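Local coordinates for protein group 1 truncated hemoglobin (Tetrahymena pyriformis, PDB 3AQ9) that binds one heme per subunit and, as a group I truncated hemoglobin, probably binds oxygen and takes part in nitric oxide detoxification, at residues V21-F24 and Y25-L29; M43-Q46 and T47-T51; T51-L54 and T55-G59; L81-D84 and A85-N89. The protein carries 1 engineered substitution. One frame throughout, in Å; residues are numbered along the deposited sequence.

Contact 1 of 4, residues V21-F24 and Y25-L29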
# COMPACT_ATOMS: atom_id res chain seq x y z
N VAL A 21 -3.98 2.20 6.49
CA VAL A 21 -2.50 2.10 6.37
C VAL A 21 -1.83 1.54 7.64
O VAL A 21 -1.00 0.65 7.51
CB VAL A 21 -1.87 3.40 5.86
CG1 VAL A 21 -0.34 3.20 5.77
CG2 VAL A 21 -2.38 3.61 4.42
N PRO A 22 -2.20 1.99 8.85
CA PRO A 22 -1.52 1.41 10.06
C PRO A 22 -1.93 -0.04 10.29
O PRO A 22 -1.15 -0.84 10.83
CB PRO A 22 -1.98 2.27 11.22
CG PRO A 22 -2.57 3.53 10.57
CD PRO A 22 -2.90 3.28 9.14
N LEU A 23 -3.16 -0.38 9.86
CA LEU A 23 -3.53 -1.81 10.02
C LEU A 23 -2.73 -2.67 9.04
O LEU A 23 -2.17 -3.75 9.37
CB LEU A 23 -5.03 -2.05 9.77
CG LEU A 23 -5.50 -3.51 9.87
CD1 LEU A 23 -4.89 -4.30 11.14
CD2 LEU A 23 -7.11 -3.54 9.79
N PHE A 24 -2.57 -2.17 7.82
CA PHE A 24 -1.78 -2.85 6.83
C PHE A 24 -0.35 -2.95 7.33
O PHE A 24 0.24 -4.05 7.27
CB PHE A 24 -1.87 -1.98 5.58
CG PHE A 24 -0.76 -2.20 4.55
CD1 PHE A 24 -0.77 -3.38 3.74
CD2 PHE A 24 0.25 -1.25 4.36
CE1 PHE A 24 0.26 -3.56 2.79
CE2 PHE A 24 1.26 -1.43 3.37
CZ PHE A 24 1.25 -2.56 2.59
N TYR A 25 0.22 -1.88 7.89
CA TYR A 25 1.61 -2.10 8.46
C TYR A 25 1.61 -3.04 9.65
O TYR A 25 2.66 -3.68 9.86
CB TYR A 25 2.29 -0.75 8.80
CG TYR A 25 2.94 -0.29 7.52
CD1 TYR A 25 2.49 0.84 6.83
CD2 TYR A 25 3.97 -1.09 6.97
CE1 TYR A 25 3.05 1.15 5.56
CE2 TYR A 25 4.53 -0.76 5.81
CZ TYR A 25 4.08 0.33 5.13
OH TYR A 25 4.81 0.44 3.96
N LYS A 26 0.58 -3.10 10.51
CA LYS A 26 0.61 -4.10 11.56
C LYS A 26 0.74 -5.50 10.92
O LYS A 26 1.46 -6.37 11.46
CB LYS A 26 -0.70 -4.03 12.41
CG LYS A 26 -0.86 -5.07 13.48
CD LYS A 26 -2.25 -4.90 14.06
CE LYS A 26 -2.66 -5.65 15.31
NZ LYS A 26 -2.30 -7.03 15.13
N LYS A 27 0.08 -5.73 9.79
CA LYS A 27 0.17 -7.07 9.20
C LYS A 27 1.52 -7.21 8.52
O LYS A 27 2.16 -8.25 8.65
CB LYS A 27 -0.92 -7.22 8.11
CG LYS A 27 -2.30 -7.31 8.87
CD LYS A 27 -3.38 -7.55 7.72
CE LYS A 27 -4.82 -7.49 8.35
NZ LYS A 27 -5.07 -8.60 9.28
N VAL A 28 1.94 -6.17 7.78
CA VAL A 28 3.26 -6.30 7.06
C VAL A 28 4.40 -6.52 8.06
O VAL A 28 5.29 -7.36 7.80
CB VAL A 28 3.49 -4.99 6.24
CG1 VAL A 28 4.96 -4.81 5.81
CG2 VAL A 28 2.57 -4.95 4.99
N LEU A 29 4.37 -5.83 9.21
CA LEU A 29 5.46 -5.95 10.16
C LEU A 29 5.42 -7.25 10.94
O LEU A 29 6.33 -7.51 11.75
CB LEU A 29 5.41 -4.74 11.17
CG LEU A 29 5.70 -3.40 10.44
CD1 LEU A 29 5.47 -2.11 11.40
CD2 LEU A 29 7.17 -3.29 9.83

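Contact 2 of 4, residues M43-Q46 and T47-T51. Engineered in segment 47-51: Glu-50 (natural residue Gln). With HEM (protoporphyrin IX containing Fe), chain C.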
# COMPACT_ATOMS: atom_id res chain seq x y z
N MET A 43 8.52 4.72 10.79
CA MET A 43 7.19 4.25 10.38
C MET A 43 6.12 5.38 10.41
O MET A 43 5.13 5.30 9.65
CB MET A 43 6.72 3.01 11.18
CG MET A 43 7.59 1.72 10.87
SD MET A 43 7.64 1.27 9.20
CE MET A 43 5.94 1.11 8.73
N ASP A 44 6.31 6.38 11.24
CA ASP A 44 5.38 7.52 11.17
C ASP A 44 5.49 8.19 9.78
O ASP A 44 4.46 8.47 9.10
CB ASP A 44 5.66 8.51 12.27
CG ASP A 44 5.22 7.96 13.65
OD1 ASP A 44 4.38 6.99 13.71
OD2 ASP A 44 5.73 8.51 14.64
N HIS A 45 6.73 8.44 9.37
CA HIS A 45 6.95 9.00 8.07
C HIS A 45 6.38 8.14 6.96
O HIS A 45 5.76 8.60 5.96
CB HIS A 45 8.45 9.23 7.78
CG HIS A 45 8.66 10.15 6.61
ND1 HIS A 45 9.18 9.73 5.40
CD2 HIS A 45 8.28 11.45 6.44
CE1 HIS A 45 9.21 10.75 4.57
NE2 HIS A 45 8.66 11.80 5.16
N GLN A 46 6.73 6.85 6.97
CA GLN A 46 6.28 5.93 5.96
C GLN A 46 4.73 5.84 5.92
O GLN A 46 4.10 5.82 4.83
CB GLN A 46 6.88 4.54 6.26
CG GLN A 46 6.43 3.46 5.22
CD GLN A 46 6.99 3.78 3.82
OE1 GLN A 46 7.98 4.52 3.73
NE2 GLN A 46 6.35 3.23 2.79
N THR A 47 4.13 5.81 7.11
CA THR A 47 2.67 5.76 7.10
C THR A 47 2.07 7.03 6.42
O THR A 47 1.11 6.96 5.63
CB THR A 47 2.15 5.64 8.60
OG1 THR A 47 2.57 4.36 9.06
CG2 THR A 47 0.60 5.66 8.63
N LYS A 48 2.67 8.17 6.69
CA LYS A 48 2.15 9.38 6.07
C LYS A 48 2.36 9.39 4.54
O LYS A 48 1.42 9.66 3.74
CB LYS A 48 2.90 10.57 6.59
CG LYS A 48 2.24 11.91 6.13
CD LYS A 48 3.16 12.59 5.09
CE LYS A 48 2.82 14.13 5.20
NZ LYS A 48 1.75 14.36 4.15
N GLN A 49 3.56 9.05 4.08
CA GLN A 49 3.79 9.01 2.63
C GLN A 49 2.90 8.03 1.95
O GLN A 49 2.36 8.24 0.85
CB GLN A 49 5.28 8.59 2.36
CG GLN A 49 6.24 9.66 2.80
CD GLN A 49 5.94 10.98 2.04
OE1 GLN A 49 6.03 11.03 0.83
NE2 GLN A 49 5.62 11.97 2.70
N GLU A 50 2.82 6.83 2.50
CA GLU A 50 2.00 5.79 1.87
C GLU A 50 0.51 6.09 1.91
O GLU A 50 -0.24 5.79 0.95
CB GLU A 50 2.37 4.45 2.55
CG GLU A 50 1.78 3.28 1.89
CD GLU A 50 2.82 2.10 1.86
OE1 GLU A 50 3.86 2.05 2.69
OE2 GLU A 50 2.37 1.14 1.30
N THR A 51 0.06 6.68 2.99
CA THR A 51 -1.36 7.16 3.00
C THR A 51 -1.52 8.20 1.85
O THR A 51 -2.49 8.12 1.07
CB THR A 51 -1.73 7.82 4.30
OG1 THR A 51 -1.57 6.86 5.39
CG2 THR A 51 -3.22 8.31 4.30
CHA HEM C . 9.12 3.26 0.42
CHB HEM C . 9.34 -1.59 1.19
CHC HEM C . 5.88 -2.25 -2.10
CHD HEM C . 4.77 2.51 -1.65
C1A HEM C . 9.47 2.01 0.90
C2A HEM C . 10.56 1.72 1.84
C3A HEM C . 10.58 0.42 2.07
C4A HEM C . 9.57 -0.21 1.25
CMA HEM C . 11.48 -0.43 2.98
CAA HEM C . 11.40 2.85 2.57
CBA HEM C . 12.94 2.99 2.58
CGA HEM C . 13.02 4.05 3.84
O1A HEM C . 12.72 5.28 3.62
O2A HEM C . 12.95 3.66 5.07
C1B HEM C . 8.43 -2.16 0.25
C2B HEM C . 8.42 -3.59 0.02
C3B HEM C . 7.53 -3.76 -0.97
C4B HEM C . 6.98 -2.46 -1.24
CMB HEM C . 9.27 -4.68 0.69
CAB HEM C . 7.19 -5.11 -1.62
CBB HEM C . 7.15 -5.04 -2.94
C1C HEM C . 5.22 -1.01 -2.20
C2C HEM C . 3.95 -0.81 -2.85
C3C HEM C . 3.68 0.50 -2.68
C4C HEM C . 4.73 1.14 -1.94
CMC HEM C . 3.11 -1.96 -3.54
CAC HEM C . 2.40 1.32 -3.12
CBC HEM C . 1.55 0.83 -4.02
C1D HEM C . 5.89 3.11 -1.06
C2D HEM C . 5.94 4.53 -0.81
C3D HEM C . 7.24 4.74 -0.22
C4D HEM C . 7.84 3.44 -0.17
CMD HEM C . 4.92 5.64 -1.11
CAD HEM C . 7.80 6.05 0.26
CBD HEM C . 8.49 6.83 -0.78
CGD HEM C . 8.88 8.20 -0.17
O1D HEM C . 9.16 9.13 -0.93
O2D HEM C . 9.18 8.25 1.10
NA HEM C . 8.92 0.78 0.58
NB HEM C . 7.57 -1.35 -0.52
NC HEM C . 5.68 0.16 -1.67
ND HEM C . 7.03 2.39 -0.62
FE HEM C . 7.33 0.49 -0.58
O HOH W 1 6.02 0.36 1.19

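Contact 3 of 4, residues T51-L54 and T55-G59. With HEM (protoporphyrin IX containing Fe), chain C.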
# COMPACT_ATOMS: atom_id res chain seq x y z
N THR A 51 0.06 6.68 2.99
CA THR A 51 -1.36 7.16 3.00
C THR A 51 -1.52 8.20 1.85
O THR A 51 -2.49 8.12 1.07
CB THR A 51 -1.73 7.82 4.30
OG1 THR A 51 -1.57 6.86 5.39
CG2 THR A 51 -3.22 8.31 4.30
N ASP A 52 -0.58 9.14 1.73
CA ASP A 52 -0.76 10.13 0.61
C ASP A 52 -0.71 9.40 -0.74
O ASP A 52 -1.43 9.77 -1.67
CB ASP A 52 0.41 11.14 0.59
CG ASP A 52 0.35 12.14 1.76
OD1 ASP A 52 1.37 12.83 2.02
OD2 ASP A 52 -0.72 12.32 2.41
N PHE A 53 0.19 8.44 -0.87
CA PHE A 53 0.35 7.77 -2.17
C PHE A 53 -0.90 6.95 -2.55
O PHE A 53 -1.45 7.08 -3.65
CB PHE A 53 1.55 6.79 -2.15
CG PHE A 53 1.85 6.25 -3.51
CD1 PHE A 53 2.35 7.11 -4.46
CD2 PHE A 53 1.71 4.86 -3.80
CE1 PHE A 53 2.71 6.64 -5.78
CE2 PHE A 53 2.02 4.39 -5.08
CZ PHE A 53 2.54 5.27 -6.09
N LEU A 54 -1.39 6.11 -1.63
CA LEU A 54 -2.57 5.33 -1.94
C LEU A 54 -3.80 6.21 -2.08
O LEU A 54 -4.66 5.89 -2.90
CB LEU A 54 -2.83 4.22 -0.90
CG LEU A 54 -1.69 3.19 -0.83
CD1 LEU A 54 -2.07 2.22 0.44
CD2 LEU A 54 -1.50 2.41 -2.16
N THR A 55 -3.92 7.30 -1.33
CA THR A 55 -5.06 8.21 -1.50
C THR A 55 -5.04 8.73 -2.90
O THR A 55 -6.05 8.81 -3.55
CB THR A 55 -4.91 9.36 -0.52
OG1 THR A 55 -5.06 8.76 0.84
CG2 THR A 55 -6.03 10.40 -0.66
N MET A 56 -3.84 9.17 -3.32
CA MET A 56 -3.76 9.72 -4.73
C MET A 56 -4.09 8.58 -5.73
O MET A 56 -4.88 8.76 -6.68
CB MET A 56 -2.29 10.19 -4.93
CG MET A 56 -2.04 10.73 -6.43
SD MET A 56 -1.56 9.30 -7.47
CE MET A 56 0.08 8.90 -6.72
N LEU A 57 -3.53 7.41 -5.55
CA LEU A 57 -3.64 6.38 -6.61
C LEU A 57 -5.11 5.93 -6.76
O LEU A 57 -5.56 5.56 -7.88
CB LEU A 57 -2.82 5.14 -6.17
CG LEU A 57 -2.00 4.35 -7.08
CD1 LEU A 57 -1.16 5.34 -8.10
CD2 LEU A 57 -1.09 3.48 -6.35
N LEU A 58 -5.84 5.93 -5.60
CA LEU A 58 -7.18 5.42 -5.62
C LEU A 58 -8.23 6.49 -5.82
O LEU A 58 -9.43 6.23 -5.68
CB LEU A 58 -7.44 4.62 -4.29
CG LEU A 58 -6.45 3.41 -4.16
CD1 LEU A 58 -6.77 2.72 -2.74
CD2 LEU A 58 -6.60 2.45 -5.34
N GLY A 59 -7.79 7.73 -6.21
CA GLY A 59 -8.76 8.69 -6.71
C GLY A 59 -9.20 9.70 -5.69
O GLY A 59 -10.12 10.47 -5.93
CHA HEM C . 9.12 3.26 0.42
CHB HEM C . 9.34 -1.59 1.19
CHC HEM C . 5.88 -2.25 -2.10
CHD HEM C . 4.77 2.51 -1.65
C1A HEM C . 9.47 2.01 0.90
C2A HEM C . 10.56 1.72 1.84
C3A HEM C . 10.58 0.42 2.07
C4A HEM C . 9.57 -0.21 1.25
CMA HEM C . 11.48 -0.43 2.98
CAA HEM C . 11.40 2.85 2.57
CBA HEM C . 12.94 2.99 2.58
CGA HEM C . 13.02 4.05 3.84
O1A HEM C . 12.72 5.28 3.62
O2A HEM C . 12.95 3.66 5.07
C1B HEM C . 8.43 -2.16 0.25
C2B HEM C . 8.42 -3.59 0.02
C3B HEM C . 7.53 -3.76 -0.97
C4B HEM C . 6.98 -2.46 -1.24
CMB HEM C . 9.27 -4.68 0.69
CAB HEM C . 7.19 -5.11 -1.62
CBB HEM C . 7.15 -5.04 -2.94
C1C HEM C . 5.22 -1.01 -2.20
C2C HEM C . 3.95 -0.81 -2.85
C3C HEM C . 3.68 0.50 -2.68
C4C HEM C . 4.73 1.14 -1.94
CMC HEM C . 3.11 -1.96 -3.54
CAC HEM C . 2.40 1.32 -3.12
CBC HEM C . 1.55 0.83 -4.02
C1D HEM C . 5.89 3.11 -1.06
C2D HEM C . 5.94 4.53 -0.81
C3D HEM C . 7.24 4.74 -0.22
C4D HEM C . 7.84 3.44 -0.17
CMD HEM C . 4.92 5.64 -1.11
CAD HEM C . 7.80 6.05 0.26
CBD HEM C . 8.49 6.83 -0.78
CGD HEM C . 8.88 8.20 -0.17
O1D HEM C . 9.16 9.13 -0.93
O2D HEM C . 9.18 8.25 1.10
NA HEM C . 8.92 0.78 0.58
NB HEM C . 7.57 -1.35 -0.52
NC HEM C . 5.68 0.16 -1.67
ND HEM C . 7.03 2.39 -0.62
FE HEM C . 7.33 0.49 -0.58
O HOH W 1 6.02 0.36 1.19

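Contact 4 of 4, residues L81-D84 and A85-N89. With HEM (protoporphyrin IX containing Fe), chain C.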
# COMPACT_ATOMS: atom_id res chain seq x y z
N LEU A 81 7.81 -12.32 -4.87
CA LEU A 81 7.07 -12.78 -3.66
C LEU A 81 6.86 -11.64 -2.66
O LEU A 81 5.93 -11.66 -1.81
CB LEU A 81 7.84 -13.94 -2.98
CG LEU A 81 9.01 -13.41 -2.15
CD1 LEU A 81 8.94 -14.07 -0.87
CD2 LEU A 81 10.18 -13.79 -2.80
N HIS A 82 7.74 -10.65 -2.71
CA HIS A 82 7.57 -9.50 -1.79
C HIS A 82 6.38 -8.65 -2.21
O HIS A 82 5.58 -8.25 -1.35
CB HIS A 82 8.77 -8.58 -1.86
CG HIS A 82 10.06 -9.26 -1.50
ND1 HIS A 82 10.26 -9.96 -0.32
CD2 HIS A 82 11.23 -9.30 -2.19
CE1 HIS A 82 11.51 -10.46 -0.34
NE2 HIS A 82 12.10 -10.08 -1.47
N PHE A 83 6.18 -8.46 -3.53
CA PHE A 83 5.03 -7.65 -3.93
C PHE A 83 3.77 -8.43 -3.69
O PHE A 83 2.78 -7.84 -3.26
CB PHE A 83 5.17 -7.32 -5.46
CG PHE A 83 4.16 -6.26 -5.93
CD1 PHE A 83 4.56 -4.95 -6.00
CD2 PHE A 83 2.89 -6.67 -6.39
CE1 PHE A 83 3.73 -3.94 -6.46
CE2 PHE A 83 1.98 -5.69 -6.87
CZ PHE A 83 2.41 -4.31 -6.88
N ASP A 84 3.74 -9.73 -3.97
CA ASP A 84 2.54 -10.50 -3.60
C ASP A 84 2.15 -10.42 -2.12
O ASP A 84 1.00 -10.30 -1.74
CB ASP A 84 2.76 -12.01 -3.88
CG ASP A 84 2.72 -12.33 -5.40
OD1 ASP A 84 3.02 -13.48 -5.73
OD2 ASP A 84 2.35 -11.45 -6.22
N ALA A 85 3.17 -10.39 -1.26
CA ALA A 85 2.87 -10.30 0.17
C ALA A 85 2.24 -8.94 0.49
O ALA A 85 1.34 -8.85 1.32
CB ALA A 85 4.23 -10.46 1.00
N ILE A 86 2.79 -7.89 -0.11
CA ILE A 86 2.17 -6.55 0.13
C ILE A 86 0.71 -6.58 -0.34
O ILE A 86 -0.17 -6.10 0.39
CB ILE A 86 2.95 -5.41 -0.61
CG1 ILE A 86 4.35 -5.30 0.02
CG2 ILE A 86 2.07 -4.07 -0.70
CD1 ILE A 86 4.38 -4.99 1.47
N ILE A 87 0.43 -7.04 -1.55
CA ILE A 87 -0.99 -7.05 -2.01
C ILE A 87 -1.86 -7.92 -1.13
O ILE A 87 -2.99 -7.48 -0.73
CB ILE A 87 -1.09 -7.63 -3.44
CG1 ILE A 87 -0.34 -6.71 -4.39
CG2 ILE A 87 -2.57 -7.88 -3.86
CD1 ILE A 87 -1.06 -5.28 -4.68
N GLU A 88 -1.34 -9.10 -0.72
CA GLU A 88 -2.17 -9.94 0.17
C GLU A 88 -2.50 -9.23 1.50
O GLU A 88 -3.63 -9.34 2.02
CB GLU A 88 -1.48 -11.24 0.58
CG GLU A 88 -1.37 -12.12 -0.73
CD GLU A 88 -0.46 -13.33 -0.51
OE1 GLU A 88 -0.02 -13.60 0.60
OE2 GLU A 88 -0.21 -14.00 -1.55
N ASN A 89 -1.47 -8.57 2.05
CA ASN A 89 -1.72 -7.85 3.32
C ASN A 89 -2.65 -6.66 3.16
O ASN A 89 -3.47 -6.39 4.06
CB ASN A 89 -0.42 -7.39 3.98
CG ASN A 89 0.33 -8.59 4.62
OD1 ASN A 89 -0.20 -9.20 5.52
ND2 ASN A 89 1.51 -8.88 4.16
CHA HEM C . 9.12 3.26 0.42
CHB HEM C . 9.34 -1.59 1.19
CHC HEM C . 5.88 -2.25 -2.10
CHD HEM C . 4.77 2.51 -1.65
C1A HEM C . 9.47 2.01 0.90
C2A HEM C . 10.56 1.72 1.84
C3A HEM C . 10.58 0.42 2.07
C4A HEM C . 9.57 -0.21 1.25
CMA HEM C . 11.48 -0.43 2.98
CAA HEM C . 11.40 2.85 2.57
CBA HEM C . 12.94 2.99 2.58
CGA HEM C . 13.02 4.05 3.84
O1A HEM C . 12.72 5.28 3.62
O2A HEM C . 12.95 3.66 5.07
C1B HEM C . 8.43 -2.16 0.25
C2B HEM C . 8.42 -3.59 0.02
C3B HEM C . 7.53 -3.76 -0.97
C4B HEM C . 6.98 -2.46 -1.24
CMB HEM C . 9.27 -4.68 0.69
CAB HEM C . 7.19 -5.11 -1.62
CBB HEM C . 7.15 -5.04 -2.94
C1C HEM C . 5.22 -1.01 -2.20
C2C HEM C . 3.95 -0.81 -2.85
C3C HEM C . 3.68 0.50 -2.68
C4C HEM C . 4.73 1.14 -1.94
CMC HEM C . 3.11 -1.96 -3.54
CAC HEM C . 2.40 1.32 -3.12
CBC HEM C . 1.55 0.83 -4.02
C1D HEM C . 5.89 3.11 -1.06
C2D HEM C . 5.94 4.53 -0.81
C3D HEM C . 7.24 4.74 -0.22
C4D HEM C . 7.84 3.44 -0.17
CMD HEM C . 4.92 5.64 -1.11
CAD HEM C . 7.80 6.05 0.26
CBD HEM C . 8.49 6.83 -0.78
CGD HEM C . 8.88 8.20 -0.17
O1D HEM C . 9.16 9.13 -0.93
O2D HEM C . 9.18 8.25 1.10
NA HEM C . 8.92 0.78 0.58
NB HEM C . 7.57 -1.35 -0.52
NC HEM C . 5.68 0.16 -1.67
ND HEM C . 7.03 2.39 -0.62
FE HEM C . 7.33 0.49 -0.58
O HOH W 1 6.02 0.36 1.19

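Contact 1 of 4, residues V21-F24 and Y25-L29
The ring of Phe-24 turns an edge toward the face of Tyr-25. The two centroids are 4.9 Å apart and the planes meet at 64°, so this is a T-shaped pair between sequence neighbours. Phe-24 CE2 does the touching. It sits over the rim of the tyrosine ring rather than its middle, 3.8 Å from Tyr-25 CZ. Val-28, one turn on, covers a face of Phe-24. Its CG2 methyl makes a CH-pi contact, 3.7 Å from the centroid of the Phe-24 ring and 22° off the normal. Phe-24 can serve both partners because its CG is swung opposite the backbone N (chi1 160°), which carries the ring forward along the helix. One turn earlier, Val-21 CG1 lies alongside Tyr-25, 3.8 Å from CD1 of that ring.

These residues form the last two turns of helix 13-28, the B helix of the 2/2 globin fold. Tyr-25 holds the B10 position and points toward the heme. Phe-38 adds a further edge-to-face pair with it.

The backbone sets the spacing. Tyr-25 N donates to Val-21 O at 2.8 Å, and Val-28 N to Phe-24 O at 2.8 Å. Pro-22 lacks an N-H, and the helix is kinked where its bond to the preceding turn is missing. On the outer side Leu-23 CD1 rests 4.0 Å from CD of Lys-26. Lys-27 reaches away to a salt bridge with Glu-96. The inner side is covered by helices 43-57 and 80-96, with Ile-86 and Thr-93 against Phe-24 and Thr-47 and Thr-51 against Val-21.

Contact 2 of 4, residues M43-Q46 and T47-T51
Gln-46 has CG trans to its backbone N and then bends at chi2 (66°), which brings its amide to Glu-50. Glu-50 is an engineered residue; the natural protein has a glutamine here. Its own chain is turned at chi2 (140°), away from a staggered angle, and the carboxylate stands across the amide with the planes 89° apart. Gln-46 NE2 donates to Glu-50 OE1 at 2.8 Å, though the position of that oxygen is less certain than most.

Both lie one turn apart on helix 43-57, the E helix of the truncated globin fold, at E7 and E11 on the distal side of the heme. In the natural protein, with glutamine at E11, the B10, E7 and E11 side chains form the hydrogen-bonding network critical for the stability of bound oxygen. In this ferric form a water occupies the iron site, 2.2 Å from the heme FE. It donates to the same, less certain oxygen, Glu-50 OE1, at 3.1 Å. Gln-46 NE2 also lies close to the porphyrin, 3.3 Å from HEM C4D.

Farther from the iron, Gln-49 CG sits over a face of the His-45 ring, 4.0 Å from its centroid, as a CH-pi contact. The planes of the imidazole and the Gln-49 amide are close to parallel. Lys-48 turns outward to a salt bridge with Asp-52.

Two threonines grip carbonyls of the preceding turn. Thr-51 OG1 donates to Thr-47 O at 2.7 Å, in addition to the backbone bond. Met-43 O likewise takes Thr-47 OG1 at 2.8 Å and Thr-47 N at the same length, the two donors approaching from opposite faces of the carbonyl plane.

Contact 3 of 4, residues T51-L54 and T55-G59
The Phe-53 ring is met obliquely by two side chains of the next turn. Met-56 CE comes within 3.6 Å of Phe-53 CE1, and Leu-57 CD2 within 3.5 Å of Phe-53 CE2. The heme vinyl carbon CBC lies at the edge of this ring, in its plane. The neighbouring vinyl carbon HEM CAC is 3.7 Å from Phe-53 CE2. Tyr-64 forms an edge-to-face pair with the same ring. Bends at chi2 (-88°) and chi3 fold the Met-56 chain back so that its methyl reaches the phenyl. An alanine at Phe-53 is likely to leave the heme vinyl, the Met-56 methyl and Leu-57 CD2 without their common partner. Leu-54 CD2 gives the vinyl a further contact, 3.9 Å from HEM CBC.

The polar link is a threonine turned back on its own helix. Thr-55 OG1 donates to Thr-51 O at 2.7 Å, from above the carbonyl plane. Thr-55 N bonds to that oxygen from the opposite face.

The helix ends in a Schellman motif. Gly-59, with positive phi (99°), is the C-prime residue, and its N bonds to Met-56 O at 3.1 Å. Gly-60 N reaches Thr-55 O.

This end of helix 43-57, the E helix of the globin, packs on three others. Leu-54 meets Met-17 of helix 13-28 and Ile-111 of helix 101-112, while Leu-58 touches Ile-7 and Leu-11 of helix 7-11.

Contact 4 of 4, residues L81-D84 and A85-N89
Phe-83 and Ile-87 meet one turn apart on helix 80-96, the G helix of the 2/2 globin fold, where it borders the heme at its vinyl CAB/CBB and methyl CMC.

The apolar contacts come first. Phe-83 CE2 lies 3.5 Å from Ile-87 CG1, and CE1 of the Phe-83 ring is 3.6 Å from the heme methyl CMC. Both partners come obliquely from the same side of the ring, CMC by CE1 and Ile-87 CG1 by CE2. The ring is carried to both because its CG is opposite the backbone N (chi1 -169°), which leads it along the helix. An alanine in place of Phe-83 would probably leave the heme methyl CMC and Ile-87 CG1 without the ring they both rest against. Ile-86 faces the porphyrin directly, with CG1 3.3 Å from the vinyl carbon HEM CAB and CG2 3.7 Å from HEM CMC. Phe-24 and Val-28 of helix 13-28 back this isoleucine.

Backbone bonds hold the turn. Ile-87 N donates to Phe-83 O at 3.0 Å, close to straight (173°). Ala-85 N donates to Leu-81 O from above the carbonyl plane.

Charged groups take the outer side. Asp-84 OD1 and Glu-88 OE2 carry like charge but stay 5.3 Å apart. Each has a partner beyond this helix: Asp-84 forms a salt bridge with Arg-115, and Glu-88 one with Arg-33.

Asn-89 ND2 bonds to Asp-31 OD2 and turns back to Ala-85 O at 2.8 Å, a weak bond with a poor angle (118°).

All four are local contacts within single helices, and all are partly buried. Contact 3 has no exposed touching residue, contact 1 has four buried ones, and contact 2 has the most exposed ones, three. Contacts 2 and 3 share helix 43-57 and overlap at Thr-51. Contact 2 is the polar one, beside the iron-bound water. Contact 3 is mainly apolar in its side chains, at a heme vinyl and the helix end. Contact 1, on helix 13-28, lies against contacts 2 and 4, with Phe-24 touching Glu-50 and Ile-86. Contact 4 meets the porphyrin through hydrocarbon and keeps its charges outward. It does not touch contacts 2 and 3; the heme joins all three.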